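Local structure of glutathione s-transferase III (Zea mays, 1AW9) at residues A196-R200 and P201-K205; E100-S103 and H104-P108; D159-T162 and L163-N167; K94-V97 and W98-V101. The protein probably conjugates reduced glutathione to a wide range of hydrophobic electrophiles, certain herbicides among them, as a homodimeric phi-family glutathione transferase. All coordinates share one frame; numbering follows the deposited sequence.

Contact 1: A196-R200 and P201-K205; sequences AIVAR and PAFQK
Val198 and Arg200 meet Phe203 and Gln204 in a local contact at the joint where helix 188-199 gives way to helix 201-209, with Arg200 as N-cap of the second helix and Pro201 opening its first turn. The extended psi of Arg200 (131°) breaks the first helix and turns its carbonyl onto the next one. Arg200 O accepts from Gln204 N at 2.9 Å, the first backbone bond of the new helix; proline suits the position after the cap because no backbone hydrogen is needed there. Phe203 reaches back across the joint. With CG anti to the backbone N (chi1 -161°), its CB lies 3.5 Å from Ile197 O, its CD2 3.7 Å from Val198 CA and 4.1 Å from Val198 CG1, the ring meeting the backbone atoms obliquely. Gln204 is bent at chi2, which folds its amide back until NE2 makes a weak, poorly directed bond to Val198 O (2.6 Å, 125° at the hydrogen), a carbonyl of the last turn of the ending helix. The Arg200 guanidinium leads away from the joint to a salt bridge with Glu23 and a cation-pi contact with Phe161. Phe203 packs on Thr19 of helix 12-23 and, together with Ile197, on Ala169 of helix 169-176, so the joint packs against both helices.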
ATOM      1  N   ALA A 196      -4.310  36.149   9.427  1.00 21.70           N
ATOM      2  CA  ALA A 196      -3.368  37.249   9.342  1.00 23.37           C
ATOM      3  C   ALA A 196      -2.601  37.154   8.016  1.00 26.50           C
ATOM      4  O   ALA A 196      -2.359  38.171   7.363  1.00 28.42           O
ATOM      5  CB  ALA A 196      -2.405  37.209  10.490  1.00 18.70           C
ATOM      6  N   ILE A 197      -2.219  35.942   7.598  1.00 28.22           N
ATOM      7  CA  ILE A 197      -1.448  35.760   6.342  1.00 28.39           C
ATOM      8  C   ILE A 197      -2.247  36.169   5.097  1.00 29.52           C
ATOM      9  O   ILE A 197      -1.697  36.725   4.155  1.00 31.20           O
ATOM     10  CB  ILE A 197      -0.932  34.279   6.147  1.00 26.64           C
ATOM     11  CG1 ILE A 197      -0.001  33.875   7.292  1.00 27.10           C
ATOM     12  CG2 ILE A 197      -0.213  34.129   4.801  1.00 26.04           C
ATOM     13  CD1 ILE A 197       0.469  32.426   7.229  1.00 26.95           C
ATOM     14  N   VAL A 198      -3.529  35.829   5.074  1.00 31.34           N
ATOM     15  CA  VAL A 198      -4.382  36.163   3.937  1.00 32.21           C
ATOM     16  C   VAL A 198      -4.551  37.665   3.808  1.00 33.77           C
ATOM     17  O   VAL A 198      -4.727  38.153   2.709  1.00 35.35           O
ATOM     18  CB  VAL A 198      -5.795  35.550   4.038  1.00 31.10           C
ATOM     19  CG1 VAL A 198      -6.274  35.081   2.661  1.00 32.17           C
ATOM     20  CG2 VAL A 198      -5.797  34.416   4.956  1.00 30.47           C
ATOM     21  N   ALA A 199      -4.563  38.370   4.941  1.00 34.04           N
ATOM     22  CA  ALA A 199      -4.707  39.828   4.996  1.00 33.48           C
ATOM     23  C   ALA A 199      -3.540  40.575   4.362  1.00 33.10           C
ATOM     24  O   ALA A 199      -3.688  41.734   3.971  1.00 33.80           O
ATOM     25  CB  ALA A 199      -4.885  40.300   6.458  1.00 34.11           C
ATOM     26  N   ARG A 200      -2.389  39.918   4.264  1.00 32.31           N
ATOM     27  CA  ARG A 200      -1.209  40.540   3.683  1.00 30.77           C
ATOM     28  C   ARG A 200      -1.459  40.970   2.231  1.00 31.90           C
ATOM     29  O   ARG A 200      -1.921  40.181   1.398  1.00 31.73           O
ATOM     30  CB  ARG A 200      -0.041  39.580   3.730  1.00 29.59           C
ATOM     31  CG  ARG A 200       0.432  39.257   5.090  1.00 29.20           C
ATOM     32  CD  ARG A 200       1.926  39.021   5.022  1.00 31.18           C
ATOM     33  NE  ARG A 200       2.619  39.777   6.063  1.00 34.52           N
ATOM     34  CZ  ARG A 200       3.823  40.318   5.941  1.00 33.31           C
ATOM     35  NH1 ARG A 200       4.509  40.212   4.814  1.00 33.44           N
ATOM     36  NH2 ARG A 200       4.363  40.918   6.985  1.00 37.38           N
ATOM     37  N   PRO A 201      -1.105  42.225   1.895  1.00 31.54           N
ATOM     38  CA  PRO A 201      -1.270  42.804   0.556  1.00 29.85           C
ATOM     39  C   PRO A 201      -0.608  41.934  -0.512  1.00 27.39           C
ATOM     40  O   PRO A 201      -1.207  41.666  -1.551  1.00 26.45           O
ATOM     41  CB  PRO A 201      -0.528  44.138   0.674  1.00 31.36           C
ATOM     42  CG  PRO A 201      -0.663  44.482   2.109  1.00 32.01           C
ATOM     43  CD  PRO A 201      -0.394  43.165   2.775  1.00 32.33           C
ATOM     44  N   ALA A 202       0.636  41.515  -0.251  1.00 26.30           N
ATOM     45  CA  ALA A 202       1.389  40.670  -1.184  1.00 26.14           C
ATOM     46  C   ALA A 202       0.607  39.392  -1.458  1.00 27.11           C
ATOM     47  O   ALA A 202       0.430  38.978  -2.627  1.00 25.98           O
ATOM     48  CB  ALA A 202       2.747  40.330  -0.617  1.00 22.78           C
ATOM     49  N   PHE A 203       0.095  38.792  -0.383  1.00 25.78           N
ATOM     50  CA  PHE A 203      -0.655  37.577  -0.555  1.00 25.63           C
ATOM     51  C   PHE A 203      -1.894  37.793  -1.362  1.00 26.93           C
ATOM     52  O   PHE A 203      -2.255  36.945  -2.165  1.00 28.43           O
ATOM     53  CB  PHE A 203      -0.991  36.892   0.756  1.00 26.06           C
ATOM     54  CG  PHE A 203      -1.343  35.452   0.562  1.00 28.08           C
ATOM     55  CD1 PHE A 203      -0.448  34.590  -0.081  1.00 27.92           C
ATOM     56  CD2 PHE A 203      -2.588  34.977   0.899  1.00 28.54           C
ATOM     57  CE1 PHE A 203      -0.800  33.286  -0.388  1.00 28.93           C
ATOM     58  CE2 PHE A 203      -2.957  33.667   0.597  1.00 29.95           C
ATOM     59  CZ  PHE A 203      -2.064  32.821  -0.049  1.00 29.93           C
ATOM     60  N   GLN A 204      -2.527  38.949  -1.183  1.00 29.74           N
ATOM     61  CA  GLN A 204      -3.747  39.313  -1.907  1.00 30.48           C
ATOM     62  C   GLN A 204      -3.503  39.313  -3.389  1.00 31.09           C
ATOM     63  O   GLN A 204      -4.362  38.890  -4.173  1.00 30.22           O
ATOM     64  CB  GLN A 204      -4.214  40.699  -1.481  1.00 33.97           C
ATOM     65  CG  GLN A 204      -4.938  40.678  -0.165  1.00 39.49           C
ATOM     66  CD  GLN A 204      -6.023  39.634  -0.204  1.00 44.78           C
ATOM     67  OE1 GLN A 204      -7.070  39.846  -0.821  1.00 50.00           O
ATOM     68  NE2 GLN A 204      -5.750  38.459   0.363  1.00 46.94           N
ATOM     69  N   LYS A 205      -2.313  39.790  -3.751  1.00 31.96           N
ATOM     70  CA  LYS A 205      -1.862  39.880  -5.140  1.00 33.88           C
ATOM     71  C   LYS A 205      -1.709  38.465  -5.687  1.00 32.85           C
ATOM     72  O   LYS A 205      -2.284  38.108  -6.729  1.00 32.25           O
ATOM     73  CB  LYS A 205      -0.506  40.613  -5.197  1.00 37.53           C
ATOM     74  CG  LYS A 205      -0.114  41.271  -6.548  1.00 42.01           C
ATOM     75  CD  LYS A 205       1.319  41.880  -6.513  1.00 45.37           C
ATOM     76  CE  LYS A 205       1.552  42.761  -5.256  1.00 48.53           C
ATOM     77  NZ  LYS A 205       3.010  43.032  -4.953  1.00 48.76           N
TER

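Contact 2: E100-S103 and H104-P108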
ATOM      1  N   GLU A 100      12.018  23.753   8.412  1.00 11.45           N
ATOM      2  CA  GLU A 100      12.082  22.318   8.282  1.00 11.17           C
ATOM      3  C   GLU A 100      10.757  21.642   8.702  1.00 13.13           C
ATOM      4  O   GLU A 100      10.315  20.657   8.076  1.00 14.25           O
ATOM      5  CB  GLU A 100      13.234  21.808   9.108  1.00 13.70           C
ATOM      6  CG  GLU A 100      14.495  21.935   8.393  1.00 19.92           C
ATOM      7  CD  GLU A 100      14.523  20.985   7.185  1.00 23.50           C
ATOM      8  OE1 GLU A 100      14.617  19.752   7.406  1.00 25.28           O
ATOM      9  OE2 GLU A 100      14.438  21.460   6.030  1.00 22.04           O
ATOM     10  N   VAL A 101      10.119  22.143   9.762  1.00 11.20           N
ATOM     11  CA  VAL A 101       8.845  21.562  10.184  1.00 11.13           C
ATOM     12  C   VAL A 101       7.848  21.607   9.017  1.00 10.55           C
ATOM     13  O   VAL A 101       7.140  20.630   8.753  1.00 10.97           O
ATOM     14  CB  VAL A 101       8.259  22.278  11.442  1.00 10.06           C
ATOM     15  CG1 VAL A 101       6.845  21.795  11.721  1.00  9.55           C
ATOM     16  CG2 VAL A 101       9.125  21.990  12.639  1.00  8.23           C
ATOM     17  N   GLU A 102       7.815  22.724   8.299  1.00 10.50           N
ATOM     18  CA  GLU A 102       6.907  22.894   7.164  1.00 11.49           C
ATOM     19  C   GLU A 102       7.215  21.878   6.063  1.00 12.48           C
ATOM     20  O   GLU A 102       6.307  21.295   5.470  1.00 11.85           O
ATOM     21  CB  GLU A 102       7.014  24.318   6.597  1.00  9.30           C
ATOM     22  CG  GLU A 102       6.086  24.648   5.408  1.00 11.47           C
ATOM     23  CD  GLU A 102       6.664  24.278   4.028  1.00 14.20           C
ATOM     24  OE1 GLU A 102       7.836  24.576   3.769  1.00 19.05           O
ATOM     25  OE2 GLU A 102       5.957  23.687   3.185  1.00 15.03           O
ATOM     26  N   SER A 103       8.503  21.661   5.833  1.00 12.68           N
ATOM     27  CA  SER A 103       9.014  20.783   4.808  1.00 12.64           C
ATOM     28  C   SER A 103       8.759  19.328   5.123  1.00 13.07           C
ATOM     29  O   SER A 103       8.369  18.565   4.233  1.00 12.90           O
ATOM     30  CB  SER A 103      10.515  21.013   4.720  1.00 13.97           C
ATOM     31  OG  SER A 103      11.035  20.660   3.466  1.00 22.33           O
ATOM     32  N   HIS A 104       8.964  18.953   6.382  1.00 12.04           N
ATOM     33  CA  HIS A 104       8.799  17.575   6.798  1.00 16.05           C
ATOM     34  C   HIS A 104       7.543  17.155   7.501  1.00 15.81           C
ATOM     35  O   HIS A 104       7.297  15.953   7.628  1.00 16.76           O
ATOM     36  CB  HIS A 104       9.984  17.155   7.630  1.00 19.53           C
ATOM     37  CG  HIS A 104      11.259  17.279   6.882  1.00 28.56           C
ATOM     38  ND1 HIS A 104      11.404  16.776   5.602  1.00 31.00           N
ATOM     39  CD2 HIS A 104      12.393  17.961   7.155  1.00 31.09           C
ATOM     40  CE1 HIS A 104      12.571  17.152   5.115  1.00 31.97           C
ATOM     41  NE2 HIS A 104      13.193  17.875   6.034  1.00 35.05           N
ATOM     42  N   HIS A 105       6.763  18.099   7.999  1.00 13.06           N
ATOM     43  CA  HIS A 105       5.541  17.736   8.695  1.00 12.83           C
ATOM     44  C   HIS A 105       4.281  18.277   8.138  1.00 12.39           C
ATOM     45  O   HIS A 105       3.260  17.600   8.143  1.00 15.34           O
ATOM     46  CB  HIS A 105       5.627  18.137  10.144  1.00 12.44           C
ATOM     47  CG  HIS A 105       6.625  17.350  10.874  1.00 15.24           C
ATOM     48  ND1 HIS A 105       7.923  17.780  11.031  1.00 16.69           N
ATOM     49  CD2 HIS A 105       6.566  16.104  11.388  1.00 17.60           C
ATOM     50  CE1 HIS A 105       8.620  16.825  11.613  1.00 20.40           C
ATOM     51  NE2 HIS A 105       7.821  15.796  11.839  1.00 18.49           N
ATOM     52  N   PHE A 106       4.329  19.506   7.686  1.00 11.76           N
ATOM     53  CA  PHE A 106       3.149  20.134   7.143  1.00 10.93           C
ATOM     54  C   PHE A 106       2.982  19.734   5.683  1.00 11.74           C
ATOM     55  O   PHE A 106       1.976  19.112   5.306  1.00 12.22           O
ATOM     56  CB  PHE A 106       3.253  21.667   7.324  1.00  8.96           C
ATOM     57  CG  PHE A 106       2.094  22.428   6.745  1.00  7.84           C
ATOM     58  CD1 PHE A 106       0.917  22.599   7.474  1.00  8.02           C
ATOM     59  CD2 PHE A 106       2.146  22.917   5.445  1.00  8.36           C
ATOM     60  CE1 PHE A 106      -0.200  23.236   6.906  1.00  7.72           C
ATOM     61  CE2 PHE A 106       1.033  23.558   4.867  1.00 11.04           C
ATOM     62  CZ  PHE A 106      -0.141  23.709   5.605  1.00  7.33           C
ATOM     63  N   TYR A 107       3.989  20.017   4.886  1.00 10.77           N
ATOM     64  CA  TYR A 107       3.876  19.713   3.466  1.00 12.67           C
ATOM     65  C   TYR A 107       3.482  18.273   3.115  1.00 12.13           C
ATOM     66  O   TYR A 107       2.450  18.054   2.469  1.00 13.19           O
ATOM     67  CB  TYR A 107       5.157  20.119   2.699  1.00 13.07           C
ATOM     68  CG  TYR A 107       5.058  19.836   1.216  1.00 13.63           C
ATOM     69  CD1 TYR A 107       4.194  20.569   0.422  1.00 17.21           C
ATOM     70  CD2 TYR A 107       5.761  18.794   0.643  1.00 15.81           C
ATOM     71  CE1 TYR A 107       4.010  20.267  -0.925  1.00 22.06           C
ATOM     72  CE2 TYR A 107       5.590  18.468  -0.728  1.00 18.83           C
ATOM     73  CZ  TYR A 107       4.703  19.215  -1.512  1.00 22.57           C
ATOM     74  OH  TYR A 107       4.452  18.937  -2.867  1.00 27.13           O
ATOM     75  N   PRO A 108       4.232  17.275   3.620  1.00 13.17           N
ATOM     76  CA  PRO A 108       3.887  15.887   3.298  1.00 12.64           C
ATOM     77  C   PRO A 108       2.484  15.438   3.665  1.00 11.52           C
ATOM     78  O   PRO A 108       2.026  14.420   3.202  1.00 13.33           O
ATOM     79  CB  PRO A 108       4.955  15.079   4.028  1.00 12.71           C
ATOM     80  CG  PRO A 108       6.083  16.082   4.217  1.00 13.86           C
ATOM     81  CD  PRO A 108       5.307  17.303   4.626  1.00 10.18           C
TER
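Glu100 and His104 both carry CG anti to the carbonyl carbon (chi1 -82° and -59°), which lays their side chains alongside each other, one helical turn apart and pointing the same way. Glu100 OE1 comes to the edge of the imidazole, in its plane, with the carboxylate itself turned 70° against the ring. The bond from His104 NE2 to Glu100 OE1, 2.7 Å long, is bent and weak, and the place of OE1 is less sure. One face of the His104 ring carries Ser103 CB, 4.2 Å from its centroid and almost exactly on its normal, in a CH-pi contact. Replacing His104 by alanine is likely to deprive the Glu100 carboxylate of its weak imidazole donor and Ser103 CB of the ring face it rests on. The backbone beneath belongs to helix 92-122 of the all-helical C-terminal domain, and here it widens into a pi-type turn. Val101 O grips two amides, His105 N at 2.7 Å and Phe106 N at 3.2 Å, and Glu102 O takes Tyr107 N at 2.7 Å, five residues on. Pro108 has no N-H to continue the pattern, and the helix kinks as its CD comes 3.3 Å from Ser103 O. His105 faces the dimer interface, stacking on Phe51 of the second subunit and hydrogen-bonding Gln53 there. Glu102 OE1 forms a salt bridge with Arg68 of the same chain, while Glu102 OE2 passes 3.7 Å from Tyr107 CB. Tyr107 OH bonds to Asn13, a probable glutathione-binding residue.

Contact 3: D159-T162 and L163-N167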
ATOM      1  N   ASP A 159       7.797  37.494  16.621  1.00 32.18           N
ATOM      2  CA  ASP A 159       6.910  38.626  16.459  1.00 33.66           C
ATOM      3  C   ASP A 159       6.616  39.008  15.036  1.00 33.24           C
ATOM      4  O   ASP A 159       5.584  39.619  14.745  1.00 32.95           O
ATOM      5  CB  ASP A 159       7.511  39.856  17.144  1.00 40.51           C
ATOM      6  CG  ASP A 159       7.607  39.711  18.652  1.00 45.45           C
ATOM      7  OD1 ASP A 159       6.551  39.534  19.294  1.00 49.86           O
ATOM      8  OD2 ASP A 159       8.733  39.792  19.200  1.00 49.67           O
ATOM      9  N   GLU A 160       7.538  38.696  14.143  1.00 33.33           N
ATOM     10  CA  GLU A 160       7.371  39.082  12.751  1.00 32.65           C
ATOM     11  C   GLU A 160       7.178  37.957  11.775  1.00 29.93           C
ATOM     12  O   GLU A 160       7.585  36.824  12.025  1.00 29.52           O
ATOM     13  CB  GLU A 160       8.554  39.934  12.299  1.00 38.37           C
ATOM     14  CG  GLU A 160       9.906  39.448  12.811  1.00 46.29           C
ATOM     15  CD  GLU A 160      10.470  40.341  13.907  1.00 51.32           C
ATOM     16  OE1 GLU A 160      10.122  41.553  13.923  1.00 55.03           O
ATOM     17  OE2 GLU A 160      11.255  39.828  14.747  1.00 52.56           O
ATOM     18  N   PHE A 161       6.549  38.305  10.662  1.00 25.95           N
ATOM     19  CA  PHE A 161       6.265  37.404   9.570  1.00 24.01           C
ATOM     20  C   PHE A 161       7.597  37.163   8.842  1.00 25.66           C
ATOM     21  O   PHE A 161       8.321  38.111   8.511  1.00 25.88           O
ATOM     22  CB  PHE A 161       5.222  38.061   8.667  1.00 20.31           C
ATOM     23  CG  PHE A 161       4.962  37.333   7.393  1.00 19.50           C
ATOM     24  CD1 PHE A 161       5.728  37.598   6.256  1.00 16.53           C
ATOM     25  CD2 PHE A 161       3.888  36.457   7.292  1.00 18.35           C
ATOM     26  CE1 PHE A 161       5.426  37.017   5.046  1.00 18.95           C
ATOM     27  CE2 PHE A 161       3.566  35.855   6.062  1.00 18.18           C
ATOM     28  CZ  PHE A 161       4.329  36.136   4.945  1.00 18.66           C
ATOM     29  N   THR A 162       7.963  35.891   8.700  1.00 22.96           N
ATOM     30  CA  THR A 162       9.203  35.548   8.044  1.00 21.18           C
ATOM     31  C   THR A 162       8.935  34.547   6.931  1.00 21.21           C
ATOM     32  O   THR A 162       7.778  34.257   6.599  1.00 19.02           O
ATOM     33  CB  THR A 162      10.252  34.948   9.039  1.00 21.94           C
ATOM     34  OG1 THR A 162       9.749  33.729   9.599  1.00 22.14           O
ATOM     35  CG2 THR A 162      10.568  35.932  10.170  1.00 20.88           C
ATOM     36  N   LEU A 163      10.024  34.053   6.337  1.00 20.73           N
ATOM     37  CA  LEU A 163       9.984  33.072   5.267  1.00 16.83           C
ATOM     38  C   LEU A 163       9.237  31.821   5.762  1.00 15.11           C
ATOM     39  O   LEU A 163       8.451  31.218   5.022  1.00 16.02           O
ATOM     40  CB  LEU A 163      11.414  32.722   4.863  1.00 14.83           C
ATOM     41  CG  LEU A 163      11.616  31.790   3.660  1.00 14.74           C
ATOM     42  CD1 LEU A 163      11.058  32.433   2.380  1.00 15.35           C
ATOM     43  CD2 LEU A 163      13.097  31.468   3.520  1.00 12.63           C
ATOM     44  N   ALA A 164       9.472  31.450   7.015  1.00 13.80           N
ATOM     45  CA  ALA A 164       8.817  30.289   7.606  1.00 14.62           C
ATOM     46  C   ALA A 164       7.300  30.336   7.414  1.00 15.87           C
ATOM     47  O   ALA A 164       6.708  29.329   7.011  1.00 16.71           O
ATOM     48  CB  ALA A 164       9.173  30.157   9.093  1.00 10.00           C
ATOM     49  N   ASP A 165       6.674  31.502   7.608  1.00 16.69           N
ATOM     50  CA  ASP A 165       5.207  31.605   7.453  1.00 16.38           C
ATOM     51  C   ASP A 165       4.771  31.619   5.998  1.00 17.69           C
ATOM     52  O   ASP A 165       3.774  30.989   5.641  1.00 18.91           O
ATOM     53  CB  ASP A 165       4.631  32.856   8.154  1.00 14.05           C
ATOM     54  CG  ASP A 165       5.193  33.055   9.551  1.00 15.80           C
ATOM     55  OD1 ASP A 165       6.249  33.674   9.649  1.00 20.94           O
ATOM     56  OD2 ASP A 165       4.641  32.571  10.558  1.00 15.67           O
ATOM     57  N   ALA A 166       5.536  32.325   5.166  1.00 16.79           N
ATOM     58  CA  ALA A 166       5.212  32.494   3.766  1.00 15.94           C
ATOM     59  C   ALA A 166       5.195  31.163   3.000  1.00 17.55           C
ATOM     60  O   ALA A 166       4.376  30.973   2.085  1.00 15.58           O
ATOM     61  CB  ALA A 166       6.205  33.503   3.121  1.00 16.17           C
ATOM     62  N   ASN A 167       6.088  30.248   3.398  1.00 16.42           N
ATOM     63  CA  ASN A 167       6.200  28.931   2.765  1.00 16.56           C
ATOM     64  C   ASN A 167       4.953  28.076   2.981  1.00 16.58           C
ATOM     65  O   ASN A 167       4.704  27.128   2.235  1.00 17.14           O
ATOM     66  CB  ASN A 167       7.461  28.203   3.251  1.00 14.95           C
ATOM     67  CG  ASN A 167       8.705  28.570   2.430  1.00 16.98           C
ATOM     68  OD1 ASN A 167       8.613  29.250   1.404  1.00 18.80           O
ATOM     69  ND2 ASN A 167       9.849  28.071   2.838  1.00 15.75           N
TER
HETATM   70  O   HOH W   1       8.008  34.028  11.708  1.00 19.68           O
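Thr162 and Asp165 form the capping box that starts helix 163-166, an N-terminal cap known from the C-terminal domain of glutathione transferases. Thr162 N donates to Asp165 OD1 at 3.0 Å in an almost straight bond (177°), meeting the carboxylate on its anti side and slightly out of plane. In return Thr162 OG1, set between its backbone N and carbonyl carbon (chi1 62°), accepts a long, weak bond from Ala164 N. Thr162 O takes Ala166 N at 3.3 Å. A water bridges the two box residues and Glu160 O: it accepts from Thr162 OG1 and donates to Asp165 OD1 (2.7 Å) and Glu160 O. Next to it Phe161 and Asp165 run alongside but point opposite ways, CD2 of the Phe161 ring 3.8 Å from Asp165 CB, and Phe161 CZ rests on Ala166 CB at 3.7 Å. Asp165 OD2 accepts from Trp193 NE1 and Leu156 N. Donors thus surround both oxygens of this buried carboxylate, and together with the amino end of the helix they would probably stabilise its negative charge.

Contact 4: K94-V97 and W98-V101; sequences KLEV and WLEV
Val97, Trp98 and Val101 make the apolar centre of this stretch of helix 92-122. Val97 CG1 and Val101 CG2, 4.2 Å apart, lie over the same face of the indole, the latter 4.3 Å above its plane and toward the rim. Trp98 places CG anti to the carbonyl carbon (chi1 -70°), bringing the edge of the ring back along the helix, with CD1 3.1 Å from Lys94 O, near the ring plane. Lys94 O also accepts from Trp98 N in a nearly straight bond (3.0 Å, 170°). Around the helix Leu95 CG meets Leu99 CD1 at 4.2 Å, and Leu99 CG sits 3.2 Å from Leu95 O; the two leucines pack on Thr162, Ala164 and Leu163 at the start of helix 163-166. Val101 N bonds to Val97 O at 2.9 Å, whereas the bonds of Leu99 N and Glu100 N to the preceding turn are weak. Trp98 also stacks on His149 and meets Tyr146 edge to face, both from helix 129-152. A serine in place of Trp98 would probably open a gap between the two helices, costing His149 its stacking partner and Tyr146 its edge-to-face contact with the indole, and leaving both valines without a floor. Val97 and Val101 also touch Phe65 and Phe51 of the second subunit. At the polar edge Glu96 OE1 lies 3.9 Å from Leu99 CD1 while Glu96 OE2 is in a salt bridge with Arg72 of the same chain, and Lys94 NZ bonds to Asn153. The buried Glu96 carboxylate is matched by the positive charge of Arg72, which probably keeps it ionised.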
ATOM      1  N   LYS A  94      14.392  29.463  15.927  1.00 27.39           N
ATOM      2  CA  LYS A  94      13.010  29.199  15.558  1.00 25.15           C
ATOM      3  C   LYS A  94      12.805  29.262  14.055  1.00 25.51           C
ATOM      4  O   LYS A  94      12.060  28.461  13.472  1.00 24.81           O
ATOM      5  CB  LYS A  94      12.070  30.197  16.212  1.00 24.26           C
ATOM      6  CG  LYS A  94      11.889  29.997  17.686  1.00 27.61           C
ATOM      7  CD  LYS A  94      10.855  30.970  18.249  1.00 28.98           C
ATOM      8  CE  LYS A  94      10.640  30.741  19.725  1.00 29.71           C
ATOM      9  NZ  LYS A  94       9.804  31.850  20.252  1.00 34.23           N
ATOM     10  N   LEU A  95      13.434  30.235  13.416  1.00 24.96           N
ATOM     11  CA  LEU A  95      13.273  30.356  11.992  1.00 25.46           C
ATOM     12  C   LEU A  95      13.726  29.088  11.231  1.00 25.77           C
ATOM     13  O   LEU A  95      13.025  28.638  10.335  1.00 25.39           O
ATOM     14  CB  LEU A  95      14.010  31.565  11.477  1.00 26.41           C
ATOM     15  CG  LEU A  95      13.783  31.738   9.974  1.00 29.94           C
ATOM     16  CD1 LEU A  95      12.310  31.989   9.655  1.00 31.08           C
ATOM     17  CD2 LEU A  95      14.627  32.870   9.486  1.00 31.68           C
ATOM     18  N   GLU A  96      14.883  28.523  11.585  1.00 24.64           N
ATOM     19  CA  GLU A  96      15.405  27.329  10.915  1.00 23.14           C
ATOM     20  C   GLU A  96      14.569  26.072  11.243  1.00 22.61           C
ATOM     21  O   GLU A  96      14.319  25.234  10.368  1.00 23.06           O
ATOM     22  CB  GLU A  96      16.875  27.097  11.268  1.00 21.63           C
ATOM     23  CG  GLU A  96      17.806  28.251  10.937  1.00 23.96           C
ATOM     24  CD  GLU A  96      17.973  28.523   9.455  1.00 25.31           C
ATOM     25  OE1 GLU A  96      17.453  27.770   8.598  1.00 25.49           O
ATOM     26  OE2 GLU A  96      18.638  29.527   9.154  1.00 28.00           O
ATOM     27  N   VAL A  97      14.139  25.954  12.500  1.00 19.57           N
ATOM     28  CA  VAL A  97      13.324  24.839  12.930  1.00 15.24           C
ATOM     29  C   VAL A  97      11.979  24.822  12.206  1.00 14.86           C
ATOM     30  O   VAL A  97      11.630  23.816  11.634  1.00 15.52           O
ATOM     31  CB  VAL A  97      13.139  24.870  14.439  1.00 15.05           C
ATOM     32  CG1 VAL A  97      12.105  23.876  14.855  1.00 13.86           C
ATOM     33  CG2 VAL A  97      14.466  24.530  15.116  1.00 10.56           C
ATOM     34  N   TRP A  98      11.273  25.947  12.133  1.00 13.33           N
ATOM     35  CA  TRP A  98       9.976  25.974  11.474  1.00 14.14           C
ATOM     36  C   TRP A  98       9.980  25.888   9.965  1.00 13.70           C
ATOM     37  O   TRP A  98       8.914  25.644   9.367  1.00 15.02           O
ATOM     38  CB  TRP A  98       9.102  27.144  11.957  1.00 13.14           C
ATOM     39  CG  TRP A  98       8.697  26.888  13.342  1.00 14.27           C
ATOM     40  CD1 TRP A  98       9.416  27.197  14.459  1.00 14.79           C
ATOM     41  CD2 TRP A  98       7.633  26.045  13.774  1.00 14.02           C
ATOM     42  NE1 TRP A  98       8.899  26.559  15.546  1.00 17.01           N
ATOM     43  CE2 TRP A  98       7.790  25.850  15.161  1.00 15.30           C
ATOM     44  CE3 TRP A  98       6.570  25.415  13.122  1.00 15.51           C
ATOM     45  CZ2 TRP A  98       6.918  25.047  15.925  1.00 16.41           C
ATOM     46  CZ3 TRP A  98       5.701  24.611  13.880  1.00 14.94           C
ATOM     47  CH2 TRP A  98       5.884  24.439  15.266  1.00 15.09           C
ATOM     48  N   LEU A  99      11.147  26.100   9.348  1.00 12.91           N
ATOM     49  CA  LEU A  99      11.316  25.987   7.877  1.00 12.42           C
ATOM     50  C   LEU A  99      11.344  24.511   7.563  1.00  9.77           C
ATOM     51  O   LEU A  99      10.835  24.090   6.542  1.00 10.28           O
ATOM     52  CB  LEU A  99      12.617  26.627   7.380  1.00  8.56           C
ATOM     53  CG  LEU A  99      12.569  28.138   7.188  1.00 11.72           C
ATOM     54  CD1 LEU A  99      13.996  28.728   7.085  1.00 10.65           C
ATOM     55  CD2 LEU A  99      11.676  28.504   5.994  1.00 11.26           C
ATOM     56  N   GLU A 100      12.018  23.753   8.412  1.00 11.45           N
ATOM     57  CA  GLU A 100      12.082  22.318   8.282  1.00 11.17           C
ATOM     58  C   GLU A 100      10.757  21.642   8.702  1.00 13.13           C
ATOM     59  O   GLU A 100      10.315  20.657   8.076  1.00 14.25           O
ATOM     60  CB  GLU A 100      13.234  21.808   9.108  1.00 13.70           C
ATOM     61  CG  GLU A 100      14.495  21.935   8.393  1.00 19.92           C
ATOM     62  CD  GLU A 100      14.523  20.985   7.185  1.00 23.50           C
ATOM     63  OE1 GLU A 100      14.617  19.752   7.406  1.00 25.28           O
ATOM     64  OE2 GLU A 100      14.438  21.460   6.030  1.00 22.04           O
ATOM     65  N   VAL A 101      10.119  22.143   9.762  1.00 11.20           N
ATOM     66  CA  VAL A 101       8.845  21.562  10.184  1.00 11.13           C
ATOM     67  C   VAL A 101       7.848  21.607   9.017  1.00 10.55           C
ATOM     68  O   VAL A 101       7.140  20.630   8.753  1.00 10.97           O
ATOM     69  CB  VAL A 101       8.259  22.278  11.442  1.00 10.06           C
ATOM     70  CG1 VAL A 101       6.845  21.795  11.721  1.00  9.55           C
ATOM     71  CG2 VAL A 101       9.125  21.990  12.639  1.00  8.23           C
TER

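Overall arrangement
Along the chain the order is contact 4, contact 2, contact 3, contact 1. Contacts 4 and 2 are successive parts of helix 92-122, share Glu100 and Val101, have centres about 9 Å apart, and both face the second subunit. Contact 3, the start of helix 163-166, is the middle piece: its centre is about 10, 14 and 12 Å from those of contacts 4, 2 and 1, and it touches all three, for example Asn167 CB with Glu102 OE1 at 3.7 Å. Contacts 1 and 2 lie on opposite sides of the chain's centre, their own centres about 22 Å apart. A continuous run of packing links the dimer interface to helix 12-23 of the thioredoxin-like N-terminal domain, which carries probable glutathione-binding residues.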